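DyP-type peroxidase (Pleurotus ostreatus PC15, PDB 6FSK) is a dye-decolorizing heme b peroxidase that probably uses hydrogen peroxide to oxidise dyes and probably also Mn(II). Local coordinates at residues N7-I12 with T476-K481; A39-H44 with V75-S80; V70-V75 with N147-E152. The protein carries 1 engineered substitution. All blocks are in the same frame, centred on the assembly; numbering follows the deposited sequence.

Interaction 1 (N7-I12 with T476-K481)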
loop_
_atom_site.group_PDB
_atom_site.type_symbol
_atom_site.label_atom_id
_atom_site.label_comp_id
_atom_site.label_asym_id
_atom_site.label_seq_id
_atom_site.Cartn_x
_atom_site.Cartn_y
_atom_site.Cartn_z
ATOM N N ASN A 7 -4.993 21.838 6.785
ATOM C CA ASN A 7 -3.672 21.671 7.375
ATOM C C ASN A 7 -3.059 20.301 6.990
ATOM O O ASN A 7 -1.912 20.082 7.284
ATOM C CB ASN A 7 -3.657 21.801 8.914
ATOM C CG ASN A 7 -2.298 22.075 9.478
ATOM O OD1 ASN A 7 -1.501 22.828 8.908
ATOM N ND2 ASN A 7 -2.004 21.390 10.545
ATOM N N ILE A 8 -3.854 19.455 6.354
ATOM C CA ILE A 8 -3.449 18.021 6.086
ATOM C C ILE A 8 -3.179 17.864 4.591
ATOM O O ILE A 8 -3.986 18.245 3.723
ATOM C CB ILE A 8 -4.589 17.073 6.535
ATOM C CG1 ILE A 8 -4.717 17.156 8.053
ATOM C CG2 ILE A 8 -4.267 15.634 6.160
ATOM C CD1 ILE A 8 -6.099 16.782 8.571
ATOM N N GLN A 9 -2.059 17.256 4.250
ATOM C CA GLN A 9 -1.809 16.969 2.881
ATOM C C GLN A 9 -2.811 16.005 2.289
ATOM O O GLN A 9 -3.127 14.973 2.869
ATOM C CB GLN A 9 -0.345 16.485 2.670
ATOM C CG GLN A 9 0.736 17.532 2.930
ATOM C CD GLN A 9 2.078 17.087 2.373
ATOM O OE1 GLN A 9 2.164 16.868 1.155
ATOM N NE2 GLN A 9 3.098 17.015 3.203
ATOM N N GLY A 10 -3.244 16.356 1.071
ATOM C CA GLY A 10 -4.427 15.777 0.463
ATOM C C GLY A 10 -4.319 14.310 0.030
ATOM O O GLY A 10 -5.310 13.638 -0.070
ATOM N N ASP A 11 -3.100 13.794 -0.084
ATOM C CA ASP A 11 -3.048 12.372 -0.388
ATOM C C ASP A 11 -3.389 11.507 0.776
ATOM O O ASP A 11 -3.724 10.322 0.526
ATOM C CB ASP A 11 -1.661 11.942 -0.876
ATOM C CG ASP A 11 -1.691 10.668 -1.768
ATOM O OD1 ASP A 11 -2.666 10.537 -2.573
ATOM O OD2 ASP A 11 -0.695 9.923 -1.724
ATOM N N ILE A 12 -3.331 12.012 2.013
ATOM C CA ILE A 12 -3.485 11.198 3.199
ATOM C C ILE A 12 -5.005 10.912 3.359
ATOM O O ILE A 12 -5.408 9.790 3.410
ATOM C CB ILE A 12 -2.890 11.876 4.462
ATOM C CG1 ILE A 12 -1.430 12.235 4.299
ATOM C CG2 ILE A 12 -3.119 11.036 5.664
ATOM C CD1 ILE A 12 -0.947 13.256 5.251
ATOM N N THR A 476 1.177 23.667 8.370
ATOM C CA THR A 476 1.886 24.544 9.320
ATOM C C THR A 476 3.258 23.982 9.752
ATOM O O THR A 476 4.159 24.757 10.025
ATOM C CB THR A 476 1.067 24.894 10.542
ATOM O OG1 THR A 476 0.669 23.700 11.142
ATOM C CG2 THR A 476 -0.128 25.681 10.182
ATOM N N ALA A 477 3.472 22.649 9.782
ATOM C CA ALA A 477 4.778 22.091 10.026
ATOM C C ALA A 477 5.755 22.516 8.927
ATOM O O ALA A 477 6.892 22.913 9.239
ATOM C CB ALA A 477 4.776 20.583 10.133
ATOM N N LEU A 478 5.329 22.414 7.680
ATOM C CA LEU A 478 6.200 22.833 6.571
ATOM C C LEU A 478 6.581 24.335 6.716
ATOM O O LEU A 478 7.738 24.696 6.468
ATOM C CB LEU A 478 5.595 22.542 5.245
ATOM C CG LEU A 478 5.272 21.083 4.909
ATOM C CD1 LEU A 478 4.437 20.927 3.656
ATOM C CD2 LEU A 478 6.544 20.323 4.745
ATOM N N LYS A 479 5.617 25.159 7.059
ATOM C CA LYS A 479 5.875 26.605 7.144
ATOM C C LYS A 479 6.809 26.940 8.276
ATOM O O LYS A 479 7.673 27.821 8.120
ATOM C CB LYS A 479 4.575 27.381 7.257
ATOM C CG LYS A 479 3.711 27.455 6.010
ATOM C CD LYS A 479 2.457 28.261 6.332
ATOM C CE LYS A 479 1.281 28.116 5.432
ATOM N NZ LYS A 479 1.461 28.756 4.144
ATOM N N THR A 480 6.715 26.223 9.377
ATOM C CA THR A 480 7.494 26.558 10.567
ATOM C C THR A 480 8.792 25.827 10.756
ATOM O O THR A 480 9.757 26.334 11.424
ATOM C CB THR A 480 6.624 26.351 11.841
ATOM O OG1 THR A 480 6.197 24.985 11.970
ATOM C CG2 THR A 480 5.444 27.213 11.787
ATOM N N LYS A 481 8.896 24.587 10.268
ATOM C CA LYS A 481 10.094 23.800 10.471
ATOM C C LYS A 481 10.916 23.555 9.210
ATOM O O LYS A 481 12.102 23.250 9.318
ATOM C CB LYS A 481 9.786 22.442 11.089
ATOM C CG LYS A 481 9.014 22.500 12.398
ATOM C CD LYS A 481 9.825 23.069 13.557
ATOM C CE LYS A 481 10.979 22.151 13.935
ATOM N NZ LYS A 481 11.614 22.550 15.223
#
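Asn7 reaches across to Thr476 and joins the N-terminal loop to the first turn of the C-terminal helix 475-481. This helix follows strand 462-472, which lies next to strand 74-80 in the large antiparallel sheet of the DyP fold.

The Asn7 side chain can be followed outward. With CG anti to the backbone N (chi1 -161°), CB heads past the helix and the amide turns back to it. CG comes 3.8 Å from Thr476 OG1. OD1 does the main work. It accepts the backbone N of Thr476 at 2.9 Å, with an N-H...O angle of 162° and the donor in the carbonyl plane. Amides in a first helical turn lack a carbonyl one turn back, and Asn7 supplies one from far away in sequence. Thr476 OG1 also lies near OD1, at 3.2 Å, and has a weak bond to Ser474 OG. ND2 stays 3.6 Å from Thr476 OG1.

Further along the loop, Gln9 crosses Leu478 at about a right angle. NE2 is 4.2 Å from Leu478 CD1, but its hydrogen bonds go to the carbonyls of Pro473 and Val77.

One turn on, Thr476 O takes Thr480 N and Thr480 OG1 from opposite faces of its plane, OG1 at 2.8 Å.

Interaction 2 (A39-H44 with V75-S80); sequences AHFIPH and VNVSFS
Phe41 packs by its edge on Val75 and Val77, an apolar helix-on-sheet contact. It joins the end of helix 31-41 and the 3-10 turn 42-44 to strand 74-80. The contact is buried and lies away from the heme site.

A chi1 of 178° sets the ring opposite the backbone N and brings it up to the strand, although CB itself leaves the helix to one side. The ring edge then meets two valines that point the same way from the strand. CE1 touches Val75 CG2 at 3.8 Å. CE2 touches Val77 CB at 3.7 Å, with Val77 CG1 and CG2 also near CE2. The Val75 side chain runs against that of Phe41, and its CG2 lies in the ring plane. Val77 comes at a slant. Outside the two segments, Phe157 meets Phe41 edge-to-face and Ile153 of helix 144-156 adds to the packing.

His44 forms the other end of the contact. Its CB lies 4.0 Å from Val75 CG1, and the same methyl sits close to His44 O. A water bridges the backbones here. It donates to His44 O at 2.7 Å and accepts from Val75 N at 2.9 Å.

Asn76 points its side chain from the opposite face of the strand. ND2 bonds back to Val75 O at 2.8 Å, nearly straight at 170° but from above the carbonyl plane. ND2 also reaches Lys46 O, and OD1 accepts Asp11 N, so both ends of the amide are held.

Strands 20-28, 74-80, 134-140 and 166-175 stand in the order 4-1-3-2. Helix 31-41, with helix 48-63, lies in the first crossover and helix 144-156 in the second. This is the ferredoxin-like fold of the dimeric alpha+beta barrel clan.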
loop_
_atom_site.group_PDB
_atom_site.type_symbol
_atom_site.label_atom_id
_atom_site.label_comp_id
_atom_site.label_asym_id
_atom_site.label_seq_id
_atom_site.Cartn_x
_atom_site.Cartn_y
_atom_site.Cartn_z
ATOM N N ALA A 39 9.555 28.000 1.030
ATOM C CA ALA A 39 8.469 28.989 1.147
ATOM C C ALA A 39 7.641 29.257 -0.053
ATOM O O ALA A 39 6.455 29.541 0.033
ATOM C CB ALA A 39 9.065 30.296 1.690
ATOM N N HIS A 40 8.260 29.154 -1.228
ATOM C CA HIS A 40 7.606 29.291 -2.443
ATOM C C HIS A 40 6.892 28.042 -2.897
ATOM O O HIS A 40 5.951 28.124 -3.653
ATOM C CB HIS A 40 8.614 29.692 -3.507
ATOM C CG HIS A 40 9.101 31.079 -3.300
ATOM N ND1 HIS A 40 10.313 31.362 -2.726
ATOM C CD2 HIS A 40 8.455 32.261 -3.456
ATOM C CE1 HIS A 40 10.435 32.676 -2.615
ATOM N NE2 HIS A 40 9.315 33.236 -3.035
ATOM N N PHE A 41 7.375 26.882 -2.452
ATOM C CA PHE A 41 6.761 25.595 -2.776
ATOM C C PHE A 41 5.453 25.374 -2.004
ATOM O O PHE A 41 4.493 24.874 -2.576
ATOM C CB PHE A 41 7.756 24.488 -2.451
ATOM C CG PHE A 41 7.243 23.057 -2.699
ATOM C CD1 PHE A 41 6.491 22.730 -3.804
ATOM C CD2 PHE A 41 7.545 22.114 -1.795
ATOM C CE1 PHE A 41 6.070 21.420 -4.020
ATOM C CE2 PHE A 41 7.158 20.790 -2.009
ATOM C CZ PHE A 41 6.366 20.499 -3.092
ATOM N N ILE A 42 5.412 25.734 -0.735
ATOM C CA ILE A 42 4.310 25.340 0.121
ATOM C C ILE A 42 2.924 25.707 -0.396
ATOM O O ILE A 42 1.990 24.911 -0.348
ATOM C CB ILE A 42 4.576 25.797 1.592
ATOM C CG1 ILE A 42 5.660 24.976 2.231
ATOM C CG2 ILE A 42 3.263 25.747 2.441
ATOM C CD1 ILE A 42 6.308 25.626 3.438
ATOM N N PRO A 43 2.708 26.908 -0.987
ATOM C CA PRO A 43 1.394 27.245 -1.520
ATOM C C PRO A 43 0.884 26.407 -2.672
ATOM O O PRO A 43 -0.291 26.477 -2.974
ATOM C CB PRO A 43 1.546 28.727 -1.963
ATOM C CG PRO A 43 2.669 29.186 -1.231
ATOM C CD PRO A 43 3.616 28.061 -1.015
ATOM N N HIS A 44 1.770 25.612 -3.323
ATOM C CA HIS A 44 1.389 24.644 -4.323
ATOM C C HIS A 44 0.849 23.300 -3.773
ATOM O O HIS A 44 0.249 22.544 -4.560
ATOM C CB HIS A 44 2.611 24.273 -5.140
ATOM C CG HIS A 44 3.009 25.311 -6.131
ATOM N ND1 HIS A 44 3.876 26.343 -5.848
ATOM C CD2 HIS A 44 2.631 25.470 -7.413
ATOM C CE1 HIS A 44 4.000 27.122 -6.916
ATOM N NE2 HIS A 44 3.277 26.599 -7.891
ATOM N N VAL A 75 0.105 18.229 -5.987
ATOM C CA VAL A 75 1.441 17.899 -5.484
ATOM C C VAL A 75 1.441 17.733 -3.994
ATOM O O VAL A 75 0.749 18.493 -3.247
ATOM C CB VAL A 75 2.469 18.999 -5.870
ATOM C CG1 VAL A 75 2.112 20.309 -5.279
ATOM C CG2 VAL A 75 3.879 18.653 -5.440
ATOM N N ASN A 76 2.188 16.757 -3.514
ATOM C CA ASN A 76 2.417 16.539 -2.074
ATOM C C ASN A 76 3.934 16.315 -1.886
ATOM O O ASN A 76 4.726 16.168 -2.863
ATOM C CB ASN A 76 1.676 15.296 -1.520
ATOM C CG ASN A 76 0.270 15.581 -0.974
ATOM O OD1 ASN A 76 -0.246 14.739 -0.232
ATOM N ND2 ASN A 76 -0.342 16.734 -1.308
ATOM N N VAL A 77 4.394 16.297 -0.637
ATOM C CA VAL A 77 5.800 16.219 -0.292
ATOM C C VAL A 77 6.005 15.402 0.975
ATOM O O VAL A 77 5.168 15.505 1.907
ATOM C CB VAL A 77 6.502 17.614 -0.138
ATOM C CG1 VAL A 77 5.975 18.354 1.121
ATOM C CG2 VAL A 77 8.019 17.451 -0.046
ATOM N N SER A 78 7.080 14.610 1.099
ATOM C CA SER A 78 7.277 13.780 2.256
ATOM C C SER A 78 8.768 13.624 2.488
ATOM O O SER A 78 9.530 13.700 1.519
ATOM C CB SER A 78 6.522 12.460 2.045
ATOM O OG SER A 78 6.217 11.749 3.223
ATOM N N PHE A 79 9.163 13.485 3.733
ATOM C CA PHE A 79 10.567 13.505 4.098
ATOM C C PHE A 79 10.984 12.286 4.848
ATOM O O PHE A 79 10.287 11.810 5.795
ATOM C CB PHE A 79 10.876 14.738 5.003
ATOM C CG PHE A 79 10.759 16.023 4.303
ATOM C CD1 PHE A 79 11.847 16.544 3.619
ATOM C CD2 PHE A 79 9.567 16.681 4.254
ATOM C CE1 PHE A 79 11.733 17.717 2.907
ATOM C CE2 PHE A 79 9.427 17.891 3.563
ATOM C CZ PHE A 79 10.528 18.381 2.854
ATOM N N SER A 80 12.177 11.751 4.509
ATOM C CA SER A 80 12.681 10.623 5.237
ATOM C C SER A 80 13.402 11.020 6.510
ATOM O O SER A 80 13.684 12.176 6.732
ATOM C CB SER A 80 13.680 9.835 4.359
ATOM O OG SER A 80 14.887 10.637 4.208
HETATM O O HOH W 1 -1.370 20.658 -5.586
#

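Interaction 3 (V70-V75 with N147-E152); sequences VPMAAV and NKKLDE
Met72 and Ala73 meet a single side chain of the helix, that of Lys149. The apolar part of the contact comes from its carbon chain. Lys149 CB lies 4.0 Å from Ala73 CB. The chain then bends twice (chi2 59°, chi3 62°), which folds it along the loop instead of straight out from the helix. This puts CE 3.7 Å from Met72 CG and 3.8 Å from Ala73 O. Val138 of the neighbouring strand 134-140 packs on both Ala73 and Lys149.

In the ferredoxin-like N-terminal domain, helix 144-156 lies in the crossover from strand 134-140 to strand 166-175. The loop 70-73 leads into strand 74-80, so the contact joins this helix to the start of strand 74-80, the neighbour of 134-140 in the sheet.

The polar part lies at the Lys149 tip. NZ stands 3.3 Å from Met72 SD, a close approach to the sulfur, the two side chains passing each other obliquely. Within the helix, NZ also forms a salt bridge to Glu152 OE1 at 3.3 Å, whose hydrogen bond is weak. The other carboxylate oxygen, Glu152 OE2, takes a weak hydrogen bond from His44 NE2.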
loop_
_atom_site.group_PDB
_atom_site.type_symbol
_atom_site.label_atom_id
_atom_site.label_comp_id
_atom_site.label_asym_id
_atom_site.label_seq_id
_atom_site.Cartn_x
_atom_site.Cartn_y
_atom_site.Cartn_z
ATOM N N VAL A 70 -8.640 21.393 -18.159
ATOM C CA VAL A 70 -7.390 20.695 -17.859
ATOM C C VAL A 70 -7.222 20.951 -16.372
ATOM O O VAL A 70 -7.157 22.135 -15.932
ATOM C CB VAL A 70 -6.189 21.183 -18.683
ATOM C CG1 VAL A 70 -4.920 20.370 -18.370
ATOM C CG2 VAL A 70 -6.524 21.087 -20.166
ATOM N N PRO A 71 -7.269 19.859 -15.576
ATOM C CA PRO A 71 -7.023 20.048 -14.130
ATOM C C PRO A 71 -5.522 20.269 -13.962
ATOM O O PRO A 71 -4.708 19.687 -14.705
ATOM C CB PRO A 71 -7.501 18.748 -13.482
ATOM C CG PRO A 71 -7.504 17.722 -14.558
ATOM C CD PRO A 71 -7.531 18.437 -15.908
ATOM N N MET A 72 -5.191 21.189 -13.071
ATOM C CA MET A 72 -3.843 21.324 -12.640
ATOM C C MET A 72 -3.529 20.008 -11.962
ATOM O O MET A 72 -4.366 19.471 -11.245
ATOM C CB MET A 72 -3.744 22.430 -11.597
ATOM C CG MET A 72 -2.400 23.074 -11.571
ATOM S SD MET A 72 -2.340 24.302 -10.237
ATOM C CE MET A 72 -3.155 25.702 -11.035
ATOM N N ALA A 73 -2.321 19.521 -12.129
ATOM C CA ALA A 73 -1.882 18.365 -11.365
ATOM C C ALA A 73 -1.666 18.812 -9.925
ATOM O O ALA A 73 -1.344 19.979 -9.641
ATOM C CB ALA A 73 -0.599 17.838 -11.942
ATOM N N ALA A 74 -1.761 17.851 -9.011
ATOM C CA ALA A 74 -1.672 18.098 -7.590
ATOM C C ALA A 74 -0.377 17.575 -7.038
ATOM O O ALA A 74 0.143 16.555 -7.524
ATOM C CB ALA A 74 -2.796 17.424 -6.881
ATOM N N VAL A 75 0.105 18.229 -5.987
ATOM C CA VAL A 75 1.441 17.899 -5.484
ATOM C C VAL A 75 1.441 17.733 -3.994
ATOM O O VAL A 75 0.749 18.493 -3.247
ATOM C CB VAL A 75 2.469 18.999 -5.870
ATOM C CG1 VAL A 75 2.112 20.309 -5.279
ATOM C CG2 VAL A 75 3.879 18.653 -5.440
ATOM N N ASN A 147 3.884 16.823 -15.879
ATOM C CA ASN A 147 5.208 17.315 -16.207
ATOM C C ASN A 147 5.303 18.842 -16.106
ATOM O O ASN A 147 6.319 19.358 -15.649
ATOM C CB ASN A 147 5.685 16.825 -17.596
ATOM C CG ASN A 147 5.834 15.285 -17.686
ATOM O OD1 ASN A 147 6.079 14.638 -16.716
ATOM N ND2 ASN A 147 5.717 14.727 -18.900
ATOM N N LYS A 148 4.237 19.526 -16.470
ATOM C CA LYS A 148 4.187 20.983 -16.322
ATOM C C LYS A 148 4.272 21.414 -14.881
ATOM O O LYS A 148 5.041 22.339 -14.533
ATOM C CB LYS A 148 2.923 21.526 -17.002
ATOM C CG LYS A 148 2.689 23.027 -16.809
ATOM C CD LYS A 148 1.391 23.468 -17.484
ATOM C CE LYS A 148 1.307 24.985 -17.475
ATOM N NZ LYS A 148 0.001 25.440 -18.052
ATOM N N LYS A 149 3.508 20.758 -14.000
ATOM C CA LYS A 149 3.559 21.081 -12.606
ATOM C C LYS A 149 4.903 20.664 -11.995
ATOM O O LYS A 149 5.492 21.400 -11.221
ATOM C CB LYS A 149 2.388 20.422 -11.856
ATOM C CG LYS A 149 2.401 20.693 -10.362
ATOM C CD LYS A 149 2.352 22.172 -9.959
ATOM C CE LYS A 149 1.073 22.735 -10.448
ATOM N NZ LYS A 149 0.877 24.092 -9.767
ATOM N N LEU A 150 5.410 19.463 -12.297
ATOM C CA LEU A 150 6.688 19.097 -11.769
ATOM C C LEU A 150 7.823 20.044 -12.211
ATOM O O LEU A 150 8.712 20.364 -11.421
ATOM C CB LEU A 150 6.973 17.603 -12.059
ATOM C CG LEU A 150 8.231 17.020 -11.449
ATOM C CD1 LEU A 150 8.301 17.168 -9.952
ATOM C CD2 LEU A 150 8.253 15.541 -11.823
ATOM N N ASP A 151 7.812 20.475 -13.484
ATOM C CA ASP A 151 8.860 21.450 -13.955
ATOM C C ASP A 151 8.779 22.751 -13.160
ATOM O O ASP A 151 9.795 23.306 -12.827
ATOM C CB ASP A 151 8.637 21.768 -15.427
ATOM C CG ASP A 151 9.077 20.666 -16.313
ATOM O OD1 ASP A 151 9.652 19.686 -15.817
ATOM O OD2 ASP A 151 8.846 20.783 -17.548
ATOM N N GLU A 152 7.573 23.211 -12.834
ATOM C CA GLU A 152 7.406 24.395 -12.028
ATOM C C GLU A 152 8.007 24.218 -10.634
ATOM O O GLU A 152 8.736 25.089 -10.090
ATOM C CB GLU A 152 5.920 24.718 -12.009
ATOM C CG GLU A 152 5.517 25.972 -11.312
ATOM C CD GLU A 152 4.012 26.191 -11.409
ATOM O OE1 GLU A 152 3.240 25.218 -11.727
ATOM O OE2 GLU A 152 3.631 27.335 -11.055
#

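From the N terminus, 7-12 comes first, and its partner 476-481 lies near the C terminus. Interaction 1 therefore closes a loop of nearly the whole chain, and the other two contacts fall within it. Helix 31-41 then leads to 39-44, and the return on 75-80 closes the short loop of interaction 2. Segment 70-75 starts just before and pairs later with 147-152, so interactions 2 and 3 cross and share Val75. Interactions 1 and 2 touch, with centres about 8 Å apart. Interaction 3 touches interaction 2 through His44. Together, helices 31-41, 144-156 and 475-481 and the N-terminal loop gather around strand 74-80.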